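Local coordinates for protein probable ferredoxin-dependent nitrite reductase NirA (PDB 1ZJ8) that reduces sulfite to sulfide with six electrons from ferredoxin, using a siroheme and a [4Fe-4S] cluster, at residues D69-F74 against D95-L100; V241-H246 against G269-L274; S128-R133 against W158-D163. All coordinates share one frame; numbering follows the deposited sequence.

Interaction 1: D69-F74 against D95-L100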
ATOM      1  N   ASP A  69      10.592  19.944  11.662  1.00 63.44           N
ATOM      2  CA  ASP A  69       9.253  19.983  11.074  1.00 63.15           C
ATOM      3  C   ASP A  69       9.271  19.406   9.657  1.00 62.86           C
ATOM      4  O   ASP A  69       8.506  18.480   9.361  1.00 62.91           O
ATOM      5  CB  ASP A  69       8.704  21.409  11.060  1.00 63.11           C
ATOM      6  CG  ASP A  69       8.321  21.889  12.436  1.00 63.12           C
ATOM      7  OD1 ASP A  69       8.432  21.097  13.398  1.00 61.69           O
ATOM      8  OD2 ASP A  69       7.898  23.056  12.545  1.00 63.96           O
ATOM      9  N   LEU A  70      10.163  19.940   8.814  1.00 62.41           N
ATOM     10  CA  LEU A  70      10.301  19.534   7.407  1.00 62.15           C
ATOM     11  C   LEU A  70      10.477  18.037   7.234  1.00 61.83           C
ATOM     12  O   LEU A  70       9.731  17.418   6.493  1.00 61.95           O
ATOM     13  CB  LEU A  70      11.495  20.240   6.741  1.00 62.26           C
ATOM     14  CG  LEU A  70      11.851  19.875   5.284  1.00 62.23           C
ATOM     15  CD1 LEU A  70      10.669  20.063   4.346  1.00 61.66           C
ATOM     16  CD2 LEU A  70      13.028  20.708   4.810  1.00 62.06           C
ATOM     17  N   ARG A  71      11.450  17.458   7.925  1.00 61.56           N
ATOM     18  CA  ARG A  71      11.803  16.046   7.725  1.00 61.68           C
ATOM     19  C   ARG A  71      11.131  15.054   8.696  1.00 61.21           C
ATOM     20  O   ARG A  71      11.401  13.852   8.627  1.00 60.94           O
ATOM     21  CB  ARG A  71      13.336  15.870   7.793  1.00 62.09           C
ATOM     22  CG  ARG A  71      14.110  16.419   6.580  1.00 62.66           C
ATOM     23  CD  ARG A  71      15.615  16.179   6.713  1.00 62.72           C
ATOM     24  NE  ARG A  71      16.356  17.437   6.814  1.00 64.23           N
ATOM     25  CZ  ARG A  71      17.123  17.973   5.856  1.00 65.10           C
ATOM     26  NH1 ARG A  71      17.296  17.371   4.674  1.00 65.26           N
ATOM     27  NH2 ARG A  71      17.740  19.130   6.085  1.00 64.68           N
ATOM     28  N   GLY A  72      10.273  15.546   9.595  1.00 60.89           N
ATOM     29  CA  GLY A  72       9.677  14.702  10.639  1.00 60.39           C
ATOM     30  C   GLY A  72       8.210  15.004  10.889  1.00 60.08           C
ATOM     31  O   GLY A  72       7.326  14.223  10.526  1.00 60.10           O
ATOM     32  N   ARG A  73       7.945  16.148  11.504  1.00 59.45           N
ATOM     33  CA  ARG A  73       6.604  16.463  11.966  1.00 59.00           C
ATOM     34  C   ARG A  73       5.593  16.681  10.829  1.00 58.43           C
ATOM     35  O   ARG A  73       4.388  16.488  11.025  1.00 58.28           O
ATOM     36  CB  ARG A  73       6.677  17.669  12.901  1.00 59.04           C
ATOM     37  CG  ARG A  73       6.292  17.346  14.331  1.00 59.83           C
ATOM     38  CD  ARG A  73       6.668  18.450  15.356  1.00 60.01           C
ATOM     39  NE  ARG A  73       7.916  18.119  16.066  1.00 60.86           N
ATOM     40  CZ  ARG A  73       8.948  18.941  16.243  1.00 60.74           C
ATOM     41  NH1 ARG A  73       8.910  20.192  15.797  1.00 61.13           N
ATOM     42  NH2 ARG A  73      10.024  18.510  16.882  1.00 60.15           N
ATOM     43  N   PHE A  74       6.085  17.080   9.653  1.00 57.80           N
ATOM     44  CA  PHE A  74       5.253  17.228   8.430  1.00 57.09           C
ATOM     45  C   PHE A  74       4.520  15.939   8.052  1.00 56.04           C
ATOM     46  O   PHE A  74       3.393  15.964   7.565  1.00 55.76           O
ATOM     47  CB  PHE A  74       6.127  17.645   7.228  1.00 57.46           C
ATOM     48  CG  PHE A  74       6.136  19.126   6.947  1.00 58.00           C
ATOM     49  CD1 PHE A  74       6.358  20.052   7.961  1.00 58.61           C
ATOM     50  CD2 PHE A  74       5.956  19.599   5.644  1.00 58.78           C
ATOM     51  CE1 PHE A  74       6.387  21.426   7.684  1.00 58.52           C
ATOM     52  CE2 PHE A  74       5.980  20.979   5.361  1.00 58.35           C
ATOM     53  CZ  PHE A  74       6.196  21.884   6.378  1.00 58.08           C
ATOM     54  N   ASP A  95      23.542  10.426   3.866  1.00 65.43           N
ATOM     55  CA  ASP A  95      24.533  11.523   3.851  1.00 65.28           C
ATOM     56  C   ASP A  95      24.260  12.665   2.839  1.00 65.16           C
ATOM     57  O   ASP A  95      24.781  13.766   3.021  1.00 65.40           O
ATOM     58  CB  ASP A  95      25.970  10.978   3.652  1.00 65.56           C
ATOM     59  CG  ASP A  95      26.017   9.692   2.808  1.00 66.51           C
ATOM     60  OD1 ASP A  95      25.806   8.590   3.386  1.00 66.07           O
ATOM     61  OD2 ASP A  95      26.267   9.787   1.577  1.00 67.53           O
ATOM     62  N   ASN A  96      23.446  12.428   1.803  1.00 64.60           N
ATOM     63  CA  ASN A  96      23.199  13.445   0.748  1.00 63.95           C
ATOM     64  C   ASN A  96      21.864  14.206   0.860  1.00 63.35           C
ATOM     65  O   ASN A  96      21.489  14.936  -0.059  1.00 62.91           O
ATOM     66  CB  ASN A  96      23.276  12.806  -0.651  1.00 63.94           C
ATOM     67  CG  ASN A  96      24.709  12.511  -1.100  1.00 63.75           C
ATOM     68  OD1 ASN A  96      25.586  13.376  -1.057  1.00 63.55           O
ATOM     69  ND2 ASN A  96      24.938  11.291  -1.563  1.00 62.83           N
ATOM     70  N   ILE A  97      21.169  14.038   1.984  1.00 62.81           N
ATOM     71  CA  ILE A  97      19.817  14.601   2.185  1.00 62.39           C
ATOM     72  C   ILE A  97      19.631  15.988   1.606  1.00 61.72           C
ATOM     73  O   ILE A  97      18.695  16.216   0.859  1.00 61.66           O
ATOM     74  CB  ILE A  97      19.383  14.736   3.698  1.00 62.60           C
ATOM     75  CG1 ILE A  97      20.531  14.405   4.688  1.00 62.76           C
ATOM     76  CG2 ILE A  97      18.072  13.926   3.940  1.00 62.33           C
ATOM     77  CD1 ILE A  97      20.845  15.501   5.719  1.00 62.41           C
ATOM     78  N   ASP A  98      20.506  16.916   1.986  1.00 61.29           N
ATOM     79  CA  ASP A  98      20.352  18.340   1.630  1.00 60.75           C
ATOM     80  C   ASP A  98      20.301  18.574   0.118  1.00 60.17           C
ATOM     81  O   ASP A  98      19.606  19.476  -0.343  1.00 59.87           O
ATOM     82  CB  ASP A  98      21.488  19.173   2.227  1.00 60.80           C
ATOM     83  CG  ASP A  98      21.390  19.307   3.735  1.00 61.27           C
ATOM     84  OD1 ASP A  98      21.101  20.429   4.206  1.00 61.13           O
ATOM     85  OD2 ASP A  98      21.605  18.298   4.448  1.00 62.51           O
ATOM     86  N   LYS A  99      21.047  17.758  -0.635  1.00 59.68           N
ATOM     87  CA  LYS A  99      21.029  17.795  -2.116  1.00 59.28           C
ATOM     88  C   LYS A  99      19.750  17.210  -2.705  1.00 58.67           C
ATOM     89  O   LYS A  99      19.115  17.814  -3.576  1.00 58.43           O
ATOM     90  CB  LYS A  99      22.207  17.005  -2.716  1.00 59.77           C
ATOM     91  CG  LYS A  99      23.532  17.751  -2.747  1.00 60.58           C
ATOM     92  CD  LYS A  99      23.486  18.917  -3.736  1.00 61.02           C
ATOM     93  CE  LYS A  99      24.827  19.651  -3.796  1.00 60.70           C
ATOM     94  NZ  LYS A  99      24.782  20.759  -4.782  1.00 59.74           N
ATOM     95  N   LEU A 100      19.404  16.011  -2.229  1.00 57.83           N
ATOM     96  CA  LEU A 100      18.250  15.257  -2.721  1.00 57.03           C
ATOM     97  C   LEU A 100      16.898  15.861  -2.318  1.00 56.54           C
ATOM     98  O   LEU A 100      15.877  15.539  -2.910  1.00 56.45           O
ATOM     99  CB  LEU A 100      18.327  13.819  -2.231  1.00 56.66           C
ATOM    100  CG  LEU A 100      19.509  13.024  -2.766  1.00 56.15           C
ATOM    101  CD1 LEU A 100      19.722  11.775  -1.923  1.00 56.12           C
ATOM    102  CD2 LEU A 100      19.316  12.683  -4.240  1.00 56.01           C
TER

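Interaction 2: V241-H246 against G269-L274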
ATOM      1  N   VAL A 241     -14.877 -14.134   8.938  1.00 35.87           N
ATOM      2  CA  VAL A 241     -15.129 -15.586   9.007  1.00 36.65           C
ATOM      3  C   VAL A 241     -16.383 -15.935   9.802  1.00 37.25           C
ATOM      4  O   VAL A 241     -16.733 -15.255  10.774  1.00 37.17           O
ATOM      5  CB  VAL A 241     -13.957 -16.392   9.623  1.00 36.82           C
ATOM      6  CG1 VAL A 241     -13.852 -16.165  11.144  1.00 37.17           C
ATOM      7  CG2 VAL A 241     -14.110 -17.891   9.281  1.00 36.23           C
ATOM      8  N   ASN A 242     -17.027 -17.026   9.402  1.00 38.07           N
ATOM      9  CA  ASN A 242     -18.178 -17.559  10.124  1.00 38.98           C
ATOM     10  C   ASN A 242     -17.761 -18.437  11.285  1.00 39.40           C
ATOM     11  O   ASN A 242     -17.253 -19.540  11.069  1.00 39.45           O
ATOM     12  CB  ASN A 242     -19.030 -18.384   9.170  1.00 39.21           C
ATOM     13  CG  ASN A 242     -19.283 -17.663   7.884  1.00 41.00           C
ATOM     14  OD1 ASN A 242     -19.961 -16.631   7.875  1.00 42.76           O
ATOM     15  ND2 ASN A 242     -18.701 -18.165   6.785  1.00 42.90           N
ATOM     16  N   HIS A 243     -17.945 -17.951  12.513  1.00 40.04           N
ATOM     17  CA  HIS A 243     -17.725 -18.805  13.675  1.00 40.58           C
ATOM     18  C   HIS A 243     -18.916 -19.767  13.666  1.00 41.17           C
ATOM     19  O   HIS A 243     -20.052 -19.315  13.493  1.00 40.99           O
ATOM     20  CB  HIS A 243     -17.643 -18.023  14.999  1.00 40.43           C
ATOM     21  CG  HIS A 243     -17.176 -18.860  16.152  1.00 40.37           C
ATOM     22  ND1 HIS A 243     -15.845 -18.988  16.488  1.00 41.14           N
ATOM     23  CD2 HIS A 243     -17.853 -19.656  17.011  1.00 39.70           C
ATOM     24  CE1 HIS A 243     -15.726 -19.807  17.515  1.00 39.21           C
ATOM     25  NE2 HIS A 243     -16.930 -20.229  17.846  1.00 39.59           N
ATOM     26  N   PRO A 244     -18.659 -21.094  13.810  1.00 41.71           N
ATOM     27  CA  PRO A 244     -19.758 -22.058  13.725  1.00 41.89           C
ATOM     28  C   PRO A 244     -20.817 -21.835  14.778  1.00 42.35           C
ATOM     29  O   PRO A 244     -21.990 -22.082  14.516  1.00 42.62           O
ATOM     30  CB  PRO A 244     -19.074 -23.416  13.914  1.00 41.75           C
ATOM     31  CG  PRO A 244     -17.791 -23.117  14.563  1.00 41.93           C
ATOM     32  CD  PRO A 244     -17.370 -21.767  14.058  1.00 41.79           C
ATOM     33  N   GLU A 245     -20.409 -21.383  15.960  1.00 42.79           N
ATOM     34  CA  GLU A 245     -21.367 -21.033  17.002  1.00 43.09           C
ATOM     35  C   GLU A 245     -21.874 -19.596  16.905  1.00 42.86           C
ATOM     36  O   GLU A 245     -23.074 -19.362  17.027  1.00 42.56           O
ATOM     37  CB  GLU A 245     -20.796 -21.306  18.400  1.00 43.40           C
ATOM     38  CG  GLU A 245     -21.873 -21.818  19.355  1.00 44.49           C
ATOM     39  CD  GLU A 245     -21.600 -21.478  20.801  1.00 45.44           C
ATOM     40  OE1 GLU A 245     -20.469 -21.755  21.274  1.00 48.70           O
ATOM     41  OE2 GLU A 245     -22.527 -20.931  21.460  1.00 48.46           O
ATOM     42  N   HIS A 246     -20.969 -18.645  16.677  1.00 42.80           N
ATOM     43  CA  HIS A 246     -21.272 -17.234  16.900  1.00 42.63           C
ATOM     44  C   HIS A 246     -21.591 -16.475  15.614  1.00 42.22           C
ATOM     45  O   HIS A 246     -21.956 -15.316  15.668  1.00 42.79           O
ATOM     46  CB  HIS A 246     -20.121 -16.551  17.648  1.00 43.04           C
ATOM     47  CG  HIS A 246     -19.871 -17.098  19.024  1.00 44.01           C
ATOM     48  ND1 HIS A 246     -20.888 -17.362  19.920  1.00 44.24           N
ATOM     49  CD2 HIS A 246     -18.714 -17.391  19.670  1.00 45.51           C
ATOM     50  CE1 HIS A 246     -20.368 -17.806  21.053  1.00 45.10           C
ATOM     51  NE2 HIS A 246     -19.052 -17.830  20.929  1.00 45.51           N
ATOM     52  N   GLY A 269      -5.632 -16.461  16.829  1.00 38.60           N
ATOM     53  CA  GLY A 269      -6.528 -17.576  17.151  1.00 38.09           C
ATOM     54  C   GLY A 269      -7.892 -17.123  17.649  1.00 37.96           C
ATOM     55  O   GLY A 269      -8.634 -17.925  18.237  1.00 38.09           O
ATOM     56  N   ALA A 270      -8.237 -15.862  17.358  1.00 37.33           N
ATOM     57  CA  ALA A 270      -9.371 -15.180  17.974  1.00 36.82           C
ATOM     58  C   ALA A 270     -10.445 -14.819  16.959  1.00 36.55           C
ATOM     59  O   ALA A 270     -10.139 -14.503  15.799  1.00 36.60           O
ATOM     60  CB  ALA A 270      -8.896 -13.911  18.685  1.00 36.72           C
ATOM     61  N   TRP A 271     -11.700 -14.854  17.424  1.00 36.04           N
ATOM     62  CA  TRP A 271     -12.876 -14.363  16.681  1.00 35.71           C
ATOM     63  C   TRP A 271     -13.406 -13.121  17.402  1.00 35.05           C
ATOM     64  O   TRP A 271     -13.544 -13.116  18.615  1.00 35.29           O
ATOM     65  CB  TRP A 271     -13.962 -15.453  16.604  1.00 35.64           C
ATOM     66  CG  TRP A 271     -15.226 -15.104  15.813  1.00 35.86           C
ATOM     67  CD1 TRP A 271     -15.422 -15.254  14.454  1.00 35.83           C
ATOM     68  CD2 TRP A 271     -16.463 -14.586  16.338  1.00 35.46           C
ATOM     69  NE1 TRP A 271     -16.698 -14.854  14.111  1.00 35.75           N
ATOM     70  CE2 TRP A 271     -17.360 -14.444  15.240  1.00 35.50           C
ATOM     71  CE3 TRP A 271     -16.903 -14.227  17.624  1.00 35.22           C
ATOM     72  CZ2 TRP A 271     -18.672 -13.957  15.392  1.00 34.88           C
ATOM     73  CZ3 TRP A 271     -18.216 -13.747  17.776  1.00 35.36           C
ATOM     74  CH2 TRP A 271     -19.077 -13.610  16.661  1.00 35.29           C
ATOM     75  N   VAL A 272     -13.695 -12.076  16.645  1.00 34.65           N
ATOM     76  CA  VAL A 272     -14.122 -10.798  17.196  1.00 34.67           C
ATOM     77  C   VAL A 272     -15.400 -10.315  16.493  1.00 34.69           C
ATOM     78  O   VAL A 272     -15.393 -10.075  15.279  1.00 35.03           O
ATOM     79  CB  VAL A 272     -13.021  -9.745  16.987  1.00 34.70           C
ATOM     80  CG1 VAL A 272     -13.422  -8.401  17.596  1.00 35.05           C
ATOM     81  CG2 VAL A 272     -11.689 -10.239  17.574  1.00 34.31           C
ATOM     82  N   PRO A 273     -16.500 -10.140  17.245  1.00 34.60           N
ATOM     83  CA  PRO A 273     -17.735  -9.715  16.563  1.00 34.29           C
ATOM     84  C   PRO A 273     -17.578  -8.267  16.082  1.00 34.15           C
ATOM     85  O   PRO A 273     -16.793  -7.494  16.653  1.00 34.78           O
ATOM     86  CB  PRO A 273     -18.797  -9.839  17.661  1.00 34.29           C
ATOM     87  CG  PRO A 273     -18.017  -9.616  18.955  1.00 34.51           C
ATOM     88  CD  PRO A 273     -16.665 -10.228  18.712  1.00 34.70           C
ATOM     89  N   LEU A 274     -18.290  -7.890  15.035  1.00 33.72           N
ATOM     90  CA  LEU A 274     -18.064  -6.570  14.434  1.00 33.71           C
ATOM     91  C   LEU A 274     -18.071  -5.389  15.441  1.00 33.41           C
ATOM     92  O   LEU A 274     -17.278  -4.450  15.303  1.00 33.50           O
ATOM     93  CB  LEU A 274     -19.070  -6.333  13.297  1.00 33.24           C
ATOM     94  CG  LEU A 274     -18.873  -5.048  12.492  1.00 33.62           C
ATOM     95  CD1 LEU A 274     -17.457  -4.921  11.907  1.00 33.11           C
ATOM     96  CD2 LEU A 274     -19.908  -4.988  11.382  1.00 34.23           C
TER

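Interaction 3: S128-R133 against W158-D163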
ATOM      1  N   SER A 128      -5.469  18.249  -8.191  1.00 39.43           N
ATOM      2  CA  SER A 128      -4.284  17.743  -8.908  1.00 39.47           C
ATOM      3  C   SER A 128      -3.954  18.631 -10.098  1.00 39.82           C
ATOM      4  O   SER A 128      -2.796  19.067 -10.262  1.00 39.85           O
ATOM      5  CB  SER A 128      -4.500  16.311  -9.405  1.00 39.62           C
ATOM      6  OG  SER A 128      -3.400  15.836 -10.187  1.00 39.85           O
ATOM      7  N   THR A 129      -4.978  18.896 -10.913  1.00 39.99           N
ATOM      8  CA  THR A 129      -4.817  19.661 -12.149  1.00 40.37           C
ATOM      9  C   THR A 129      -4.248  21.054 -11.849  1.00 40.70           C
ATOM     10  O   THR A 129      -3.403  21.565 -12.587  1.00 40.70           O
ATOM     11  CB  THR A 129      -6.179  19.792 -12.926  1.00 40.26           C
ATOM     12  OG1 THR A 129      -6.830  18.511 -13.035  1.00 40.09           O
ATOM     13  CG2 THR A 129      -5.956  20.347 -14.319  1.00 39.98           C
ATOM     14  N   GLU A 130      -4.678  21.623 -10.725  1.00 41.25           N
ATOM     15  CA  GLU A 130      -4.377  23.006 -10.361  1.00 41.14           C
ATOM     16  C   GLU A 130      -3.164  23.174  -9.474  1.00 40.70           C
ATOM     17  O   GLU A 130      -2.452  24.143  -9.618  1.00 40.99           O
ATOM     18  CB  GLU A 130      -5.580  23.617  -9.644  1.00 41.30           C
ATOM     19  CG  GLU A 130      -5.679  25.132  -9.755  1.00 42.10           C
ATOM     20  CD  GLU A 130      -6.542  25.743  -8.640  1.00 43.16           C
ATOM     21  OE1 GLU A 130      -7.806  25.678  -8.757  1.00 44.12           O
ATOM     22  OE2 GLU A 130      -5.942  26.284  -7.662  1.00 44.61           O
ATOM     23  N   PHE A 131      -2.937  22.260  -8.541  1.00 40.69           N
ATOM     24  CA  PHE A 131      -1.829  22.406  -7.588  1.00 40.48           C
ATOM     25  C   PHE A 131      -0.713  21.387  -7.693  1.00 39.97           C
ATOM     26  O   PHE A 131       0.300  21.567  -7.025  1.00 39.84           O
ATOM     27  CB  PHE A 131      -2.336  22.311  -6.151  1.00 41.16           C
ATOM     28  CG  PHE A 131      -3.282  23.396  -5.758  1.00 41.60           C
ATOM     29  CD1 PHE A 131      -4.443  23.084  -5.068  1.00 41.34           C
ATOM     30  CD2 PHE A 131      -3.002  24.732  -6.057  1.00 42.49           C
ATOM     31  CE1 PHE A 131      -5.310  24.069  -4.698  1.00 42.49           C
ATOM     32  CE2 PHE A 131      -3.857  25.731  -5.682  1.00 42.05           C
ATOM     33  CZ  PHE A 131      -5.018  25.405  -5.005  1.00 42.86           C
ATOM     34  N   ALA A 132      -0.889  20.313  -8.467  1.00 39.43           N
ATOM     35  CA  ALA A 132       0.101  19.219  -8.484  1.00 39.36           C
ATOM     36  C   ALA A 132       0.678  18.947  -9.871  1.00 39.18           C
ATOM     37  O   ALA A 132       1.334  17.930 -10.077  1.00 39.53           O
ATOM     38  CB  ALA A 132      -0.501  17.927  -7.880  1.00 39.31           C
ATOM     39  N   ARG A 133       0.468  19.873 -10.801  1.00 38.79           N
ATOM     40  CA  ARG A 133       0.886  19.715 -12.195  1.00 38.49           C
ATOM     41  C   ARG A 133       0.233  18.495 -12.841  1.00 37.88           C
ATOM     42  O   ARG A 133       0.791  17.892 -13.763  1.00 37.70           O
ATOM     43  CB  ARG A 133       2.415  19.673 -12.312  1.00 38.90           C
ATOM     44  CG  ARG A 133       3.140  20.872 -11.636  1.00 39.71           C
ATOM     45  CD  ARG A 133       4.612  20.972 -12.071  1.00 39.53           C
ATOM     46  NE  ARG A 133       5.461  21.696 -11.118  1.00 40.52           N
ATOM     47  CZ  ARG A 133       6.638  22.271 -11.415  1.00 41.51           C
ATOM     48  NH1 ARG A 133       7.140  22.243 -12.654  1.00 42.58           N
ATOM     49  NH2 ARG A 133       7.333  22.890 -10.463  1.00 41.48           N
ATOM     50  N   TRP A 158      -6.352  21.674   2.075  1.00 51.13           N
ATOM     51  CA  TRP A 158      -7.009  21.112   3.274  1.00 51.19           C
ATOM     52  C   TRP A 158      -8.461  21.546   3.390  1.00 51.45           C
ATOM     53  O   TRP A 158      -9.327  20.808   3.862  1.00 51.34           O
ATOM     54  CB  TRP A 158      -6.264  21.524   4.544  1.00 51.05           C
ATOM     55  CG  TRP A 158      -5.058  20.665   4.866  1.00 51.26           C
ATOM     56  CD1 TRP A 158      -4.824  19.365   4.466  1.00 51.12           C
ATOM     57  CD2 TRP A 158      -3.957  21.023   5.705  1.00 51.09           C
ATOM     58  NE1 TRP A 158      -3.638  18.912   4.987  1.00 51.12           N
ATOM     59  CE2 TRP A 158      -3.083  19.907   5.751  1.00 51.64           C
ATOM     60  CE3 TRP A 158      -3.620  22.176   6.421  1.00 50.78           C
ATOM     61  CZ2 TRP A 158      -1.890  19.921   6.485  1.00 51.22           C
ATOM     62  CZ3 TRP A 158      -2.444  22.189   7.143  1.00 50.97           C
ATOM     63  CH2 TRP A 158      -1.590  21.071   7.170  1.00 51.12           C
ATOM     64  N   ARG A 159      -8.707  22.757   2.934  1.00 51.94           N
ATOM     65  CA  ARG A 159     -10.008  23.353   3.002  1.00 52.44           C
ATOM     66  C   ARG A 159     -10.976  22.731   1.967  1.00 52.38           C
ATOM     67  O   ARG A 159     -12.129  22.423   2.302  1.00 52.30           O
ATOM     68  CB  ARG A 159      -9.824  24.861   2.819  1.00 52.81           C
ATOM     69  CG  ARG A 159     -10.752  25.733   3.653  1.00 54.66           C
ATOM     70  CD  ARG A 159     -11.684  26.545   2.771  1.00 57.54           C
ATOM     71  NE  ARG A 159     -10.947  27.224   1.692  1.00 59.08           N
ATOM     72  CZ  ARG A 159     -11.164  27.067   0.376  1.00 59.46           C
ATOM     73  NH1 ARG A 159     -12.134  26.257  -0.083  1.00 58.89           N
ATOM     74  NH2 ARG A 159     -10.410  27.749  -0.496  1.00 59.36           N
ATOM     75  N   ARG A 160     -10.508  22.528   0.729  1.00 52.30           N
ATOM     76  CA  ARG A 160     -11.318  21.841  -0.306  1.00 52.22           C
ATOM     77  C   ARG A 160     -11.500  20.346  -0.008  1.00 52.10           C
ATOM     78  O   ARG A 160     -12.560  19.776  -0.272  1.00 52.09           O
ATOM     79  CB  ARG A 160     -10.691  21.968  -1.697  1.00 52.14           C
ATOM     80  CG  ARG A 160     -10.419  23.380  -2.145  1.00 52.37           C
ATOM     81  CD  ARG A 160     -10.526  23.532  -3.655  1.00 52.74           C
ATOM     82  NE  ARG A 160      -9.504  24.445  -4.172  1.00 53.91           N
ATOM     83  CZ  ARG A 160      -9.433  24.892  -5.430  1.00 54.17           C
ATOM     84  NH1 ARG A 160     -10.327  24.529  -6.344  1.00 54.39           N
ATOM     85  NH2 ARG A 160      -8.449  25.709  -5.783  1.00 53.54           N
ATOM     86  N   LEU A 161     -10.446  19.717   0.509  1.00 51.92           N
ATOM     87  CA  LEU A 161     -10.491  18.312   0.902  1.00 51.78           C
ATOM     88  C   LEU A 161     -11.484  18.077   2.022  1.00 51.81           C
ATOM     89  O   LEU A 161     -12.276  17.132   1.970  1.00 51.92           O
ATOM     90  CB  LEU A 161      -9.136  17.868   1.416  1.00 51.57           C
ATOM     91  CG  LEU A 161      -8.050  17.707   0.378  1.00 52.00           C
ATOM     92  CD1 LEU A 161      -6.771  17.354   1.116  1.00 52.44           C
ATOM     93  CD2 LEU A 161      -8.413  16.640  -0.654  1.00 51.95           C
ATOM     94  N   ASP A 162     -11.407  18.927   3.049  1.00 51.76           N
ATOM     95  CA  ASP A 162     -12.326  18.861   4.182  1.00 51.39           C
ATOM     96  C   ASP A 162     -13.760  19.123   3.752  1.00 51.14           C
ATOM     97  O   ASP A 162     -14.679  18.589   4.354  1.00 51.29           O
ATOM     98  CB  ASP A 162     -11.935  19.876   5.262  1.00 51.73           C
ATOM     99  CG  ASP A 162     -12.794  19.759   6.516  1.00 52.04           C
ATOM    100  OD1 ASP A 162     -12.721  18.706   7.184  1.00 52.82           O
ATOM    101  OD2 ASP A 162     -13.543  20.716   6.829  1.00 53.06           O
ATOM    102  N   ASP A 163     -13.951  19.930   2.709  1.00 50.83           N
ATOM    103  CA  ASP A 163     -15.288  20.252   2.230  1.00 50.18           C
ATOM    104  C   ASP A 163     -15.958  19.055   1.552  1.00 49.60           C
ATOM    105  O   ASP A 163     -17.128  19.138   1.169  1.00 49.65           O
ATOM    106  CB  ASP A 163     -15.254  21.472   1.292  1.00 50.56           C
ATOM    107  CG  ASP A 163     -16.629  22.150   1.146  1.00 52.03           C
ATOM    108  OD1 ASP A 163     -17.349  22.278   2.172  1.00 54.32           O
ATOM    109  OD2 ASP A 163     -16.999  22.556   0.011  1.00 54.34           O
TER

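Interaction 1: D69-F74 against D95-L100
Arg71 reaches from its helix to the first turn of the helix that starts at Ile97, and its guanidinium meets the branched isoleucine at the base of that side chain. NH1 of Arg71 lies 3.5 Å from CB of Ile97 and 3.6 Å from its CG2, while CD1 of Ile97 sits over one face of the guanidinium, toward the rim. Apolar atoms of Ile97 thus pack round NH1, the two side chains crossing at about a right angle. Asp98 adds an electrostatic term. Its OD1 stands at the edge of the guanidinium, 4.1 Å from NH2 of Arg71, too far for a salt bridge, and the two planes are turned 48° apart. The firm ionic partner of Arg71 is Glu101, which takes NH1 just beyond the contact.

The reach of Arg71 depends on a chain that runs straight through chi2 (-179°) and then bends at chi3 (-115°). Behind it the backbone makes a wider pi-type turn over 69-73, Phe74 N bonding to Asp69 O at 2.8 Å, and Asp69 forms a salt bridge with Arg73. The side chain of Ile97 is about 9 Å from the bound siroheme. Leu70 and Phe74 pack on strand 79-83, with Phe74 also against helix 49-60, whereas Leu100 touches Arg83 of that strand and pairs through its backbone with Glu84.

Interaction 2: V241-H246 against G269-L274
The CB methylenes of two histidines sit over one face of the indole of Trp271, closer to it than their rings. CB of His243 is 3.5 Å from the centroid of the five-membered ring, only 13° off its normal, and CB of His246 is 3.6 Å from the centroid of the six-membered ring on the same face. Both are CH-pi contacts, placed one behind the other along the length of the indole. The imidazoles take different attitudes. His243 turns its edge toward the indole face, with planes at 54° and centroids 5.0 Å apart, while His246 is inclined to the six-membered ring without adopting either a stack or a T-shaped arrangement. His246 also brings its backbone O to 3.5 Å from CH2 of Trp271.

The two segments belong to the mixed sheet of the first of the two 4Fe-4S-family domains of this reductase; the cluster itself is bound by cysteines of the second. Their strands are not neighbours. Strand 249-254 runs between 236-243 and 266-272, pairing through its backbone with Val241 by way of Gly249 and with Val272 by way of Leu250. Trp271 reaches past the middle strand, and its CG, anti to the backbone N (chi1 -178°), sends the indole toward the end of strand 236-243 and the turn that follows.

At the pyrrole edge, NE1 of Trp271 makes a weak hydrogen bond of 3.4 Å to the backbone O of Val241, which lies near the indole plane. Next to it, CG1 of Val241 packs on CD1 of Trp271 at 3.8 Å. The other face of the indole is approached by the backbone N of Pro273, and His243 in turn touches Pro331.

Interaction 3: S128-R133 against W158-D163
Arg160 and Glu130 form a salt bridge between the two helices, 154-162 and 118-131, of a ferredoxin-like half domain. Leaving aside the short strand 115-116, strand 104-109, helix 118-131, strands 135-138 and 144-149 and helix 154-162 come in a beta-alpha-beta-beta-alpha order.

From CB, the side chain of Arg160 heads toward helix 118-131, where it touches Thr123 and Ile127. CG lies beside the backbone N, and the chain then bends at chi2 (-149°) and again at chi3, which carries the guanidinium across to the carboxylate of Glu130. NE is hydrogen-bonded to a residue flanking the segments. NH1 of Arg160 stays at 3.7 Å from OE1 of Glu130, too far for the bond. NH2 makes it, donating to OE1 of Glu130 at 3.0 Å with an N-H...O angle of 148°. The donor arrives on the syn side of OE1 but 28° out of the carboxylate plane. OE2 of Glu130 is also close, at 3.2 Å from NH2 of Arg160.

NH2 has a second acidic partner in Glu156, one turn earlier on its own helix, so two carboxylates share this nitrogen and probably stabilise its charge. Phe131 flanks the bridge. Its ring approaches the guanidinium obliquely and also touches Glu156 and Ile157, while CD of Glu130 sits over one ring face toward the rim. CZ of Phe131 ends 3.5 Å from NH2 of Arg160.

In the fold
All three contacts are peripheral, but interaction 2 is the most buried, though only partly so: Val241 and Trp271 are enclosed, whereas interactions 1 and 3 join helices at the surface. Their chemistry follows. Interaction 2 is aromatic and apolar with one weak hydrogen bond; interaction 3 is a direct interhelical salt bridge; interaction 1 sets an arginine against isoleucine, with its salt-bridge partner, Glu101, just outside and Asp98 nearby but beyond a salt bridge. Interactions 1 and 3 share the antiparallel sheet containing strands 79-83, 104-109 and 144-149 as their background, their nearest atoms about 7 Å apart. Interaction 2 belongs to the separate mixed sheet, its centre about 46 Å from that of interaction 1, on the opposite side of the chain's centre.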